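Local coordinates for hypothetical protein PH0730 (Pyrococcus horikoshii, PDB 2P8T), which is of unknown function, although its family is loosely linked with ATP binding and aminoacyl-tRNA ligase activity, at residues I88-D93 with Y148-K154. Numbering follows the deposited sequence.
Sequences IGVSVD and YPEVAKK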
loop_
_atom_site.group_PDB
_atom_site.type_symbol
_atom_site.label_atom_id
_atom_site.label_comp_id
_atom_site.label_asym_id
_atom_site.label_seq_id
_atom_site.Cartn_x
_atom_site.Cartn_y
_atom_site.Cartn_z
ATOM N N ILE A 88 1.239 -2.445 6.811
ATOM C CA ILE A 88 1.099 -3.328 7.967
ATOM C C ILE A 88 -0.334 -3.811 8.134
ATOM O O ILE A 88 -1.275 -3.062 7.923
ATOM C CB ILE A 88 1.677 -2.685 9.262
ATOM C CG1 ILE A 88 1.683 -3.671 10.441
ATOM C CG2 ILE A 88 0.959 -1.412 9.609
ATOM C CD1 ILE A 88 2.649 -4.799 10.292
ATOM N N GLY A 89 -0.475 -5.084 8.476
ATOM C CA GLY A 89 -1.790 -5.688 8.647
ATOM C C GLY A 89 -2.401 -5.254 9.958
ATOM O O GLY A 89 -1.761 -5.320 11.004
ATOM N N VAL A 90 -3.658 -4.829 9.900
ATOM C CA VAL A 90 -4.421 -4.474 11.083
ATOM C C VAL A 90 -5.794 -5.157 10.999
ATOM O O VAL A 90 -6.087 -5.883 10.045
ATOM C CB VAL A 90 -4.586 -2.920 11.248
ATOM C CG1 VAL A 90 -3.237 -2.227 11.438
ATOM C CG2 VAL A 90 -5.336 -2.305 10.048
ATOM N N SER A 91 -6.630 -4.926 12.000
ATOM C CA SER A 91 -8.004 -5.419 11.974
ATOM C C SER A 91 -8.947 -4.282 12.379
ATOM O O SER A 91 -8.711 -3.593 13.374
ATOM C CB SER A 91 -8.137 -6.632 12.901
ATOM O OG SER A 91 -9.475 -6.805 13.325
ATOM N N VAL A 92 -9.998 -4.059 11.589
ATOM C CA VAL A 92 -10.931 -2.973 11.878
ATOM C C VAL A 92 -12.317 -3.595 11.984
ATOM O O VAL A 92 -12.802 -4.178 11.018
ATOM C CB VAL A 92 -10.917 -1.859 10.778
ATOM C CG1 VAL A 92 -11.917 -0.745 11.112
ATOM C CG2 VAL A 92 -9.524 -1.270 10.617
ATOM N N ASP A 93 -12.918 -3.519 13.173
ATOM C CA ASP A 93 -14.264 -4.047 13.388
ATOM C C ASP A 93 -14.365 -5.487 12.856
ATOM O O ASP A 93 -15.360 -5.856 12.232
ATOM C CB ASP A 93 -15.314 -3.136 12.715
ATOM C CG ASP A 93 -15.567 -1.832 13.490
ATOM O OD1 ASP A 93 -15.765 -1.903 14.723
ATOM O OD2 ASP A 93 -15.582 -0.734 12.865
ATOM N N TYR A 148 -9.856 3.171 17.908
ATOM C CA TYR A 148 -9.191 1.931 17.473
ATOM C C TYR A 148 -7.799 1.731 18.099
ATOM O O TYR A 148 -6.769 1.839 17.420
ATOM C CB TYR A 148 -9.082 1.852 15.939
ATOM C CG TYR A 148 -10.434 1.916 15.272
ATOM C CD1 TYR A 148 -11.243 0.777 15.163
ATOM C CD2 TYR A 148 -10.908 3.109 14.782
ATOM C CE1 TYR A 148 -12.509 0.846 14.558
ATOM C CE2 TYR A 148 -12.165 3.189 14.181
ATOM C CZ TYR A 148 -12.942 2.053 14.064
ATOM O OH TYR A 148 -14.183 2.189 13.479
ATOM N N PRO A 149 -7.777 1.391 19.400
ATOM C CA PRO A 149 -6.504 1.324 20.125
ATOM C C PRO A 149 -5.524 0.253 19.627
ATOM O O PRO A 149 -4.321 0.504 19.592
ATOM C CB PRO A 149 -6.938 1.046 21.579
ATOM C CG PRO A 149 -8.304 0.431 21.468
ATOM C CD PRO A 149 -8.938 1.016 20.234
ATOM N N GLU A 150 -6.017 -0.921 19.258
ATOM C CA GLU A 150 -5.149 -1.975 18.750
ATOM C C GLU A 150 -4.572 -1.644 17.365
ATOM O O GLU A 150 -3.412 -1.968 17.066
ATOM C CB GLU A 150 -5.849 -3.335 18.773
ATOM C CG GLU A 150 -6.114 -3.877 20.193
ATOM C CD GLU A 150 -4.870 -3.873 21.104
ATOM O OE1 GLU A 150 -3.794 -4.341 20.687
ATOM O OE2 GLU A 150 -4.978 -3.400 22.255
ATOM N N VAL A 151 -5.372 -0.975 16.536
ATOM C CA VAL A 151 -4.907 -0.529 15.221
ATOM C C VAL A 151 -3.791 0.502 15.355
ATOM O O VAL A 151 -2.728 0.344 14.760
ATOM C CB VAL A 151 -6.084 0.068 14.373
ATOM C CG1 VAL A 151 -5.568 0.649 13.061
ATOM C CG2 VAL A 151 -7.141 -1.013 14.107
ATOM N N ALA A 152 -4.052 1.555 16.127
ATOM C CA ALA A 152 -3.102 2.644 16.348
ATOM C C ALA A 152 -1.756 2.122 16.859
ATOM O O ALA A 152 -0.685 2.568 16.410
ATOM C CB ALA A 152 -3.686 3.680 17.301
ATOM N N LYS A 153 -1.817 1.145 17.758
ATOM C CA LYS A 153 -0.595 0.617 18.378
ATOM C C LYS A 153 0.343 -0.089 17.395
ATOM O O LYS A 153 1.555 -0.142 17.622
ATOM C CB LYS A 153 -0.935 -0.276 19.585
ATOM C CG LYS A 153 -1.158 0.531 20.862
ATOM C CD LYS A 153 -1.511 -0.349 22.053
ATOM C CE LYS A 153 -0.301 -0.631 22.954
ATOM N NZ LYS A 153 -0.026 0.504 23.901
ATOM N N LYS A 154 -0.218 -0.619 16.309
ATOM C CA LYS A 154 0.538 -1.332 15.284
ATOM C C LYS A 154 1.205 -0.419 14.261
ATOM O O LYS A 154 2.125 -0.838 13.554
ATOM C CB LYS A 154 -0.371 -2.329 14.553
ATOM C CG LYS A 154 -0.720 -3.560 15.379
ATOM C CD LYS A 154 -1.142 -4.752 14.496
ATOM C CE LYS A 154 0.032 -5.309 13.686
ATOM N NZ LYS A 154 -0.292 -6.589 12.977
#
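With chi1 at 175°, V151 sets CG1 opposite its backbone N and CG2 opposite its carbonyl carbon, a fork that sends one methyl to V90 and the other toward V92 and the carbonyl of S91. The fork belongs to the short helix 149-154, which runs nearly antiparallel (169°) to strand 88-92, the outermost strand at one side of a five-stranded antiparallel sheet, with axes 7.9 Å apart. V90 and V151 cross at about a right angle, CG1 to CG1 at 4.0 Å, while V151 CG2 presses close to S91 O, 3.1 Å away, and lies more loosely against V92 CG2. I166 of strand 163-168, two places into the sheet, touches both V92 and V151, so the helix side chain reaches past the edge strand.

Polar bonds fasten the two ends. At the start of the helix, Y148 is in the N-cap position; V92 CG1 meets its CE1 at 3.8 Å, the two side chains crossing at about a right angle. The Y148 hydroxyl OH donates a long hydrogen bond of 3.3 Å to D93 OD2, which sits at the ring edge; the carboxylate is steeply turned to the ring and is met on its syn side, well out of its plane. Were Y148 replaced by an alanine, D93 OD2 would probably lose this hydroxyl partner and a gap would open beside V92 CG1. At the far end K154 bends at chi3, which brings CE alongside I88 CG1 and NZ to the backbone of G89. There its NZ donates to G89 O at 2.8 Å, approaching at a C=O...N angle of 155° from somewhat off the carbonyl plane.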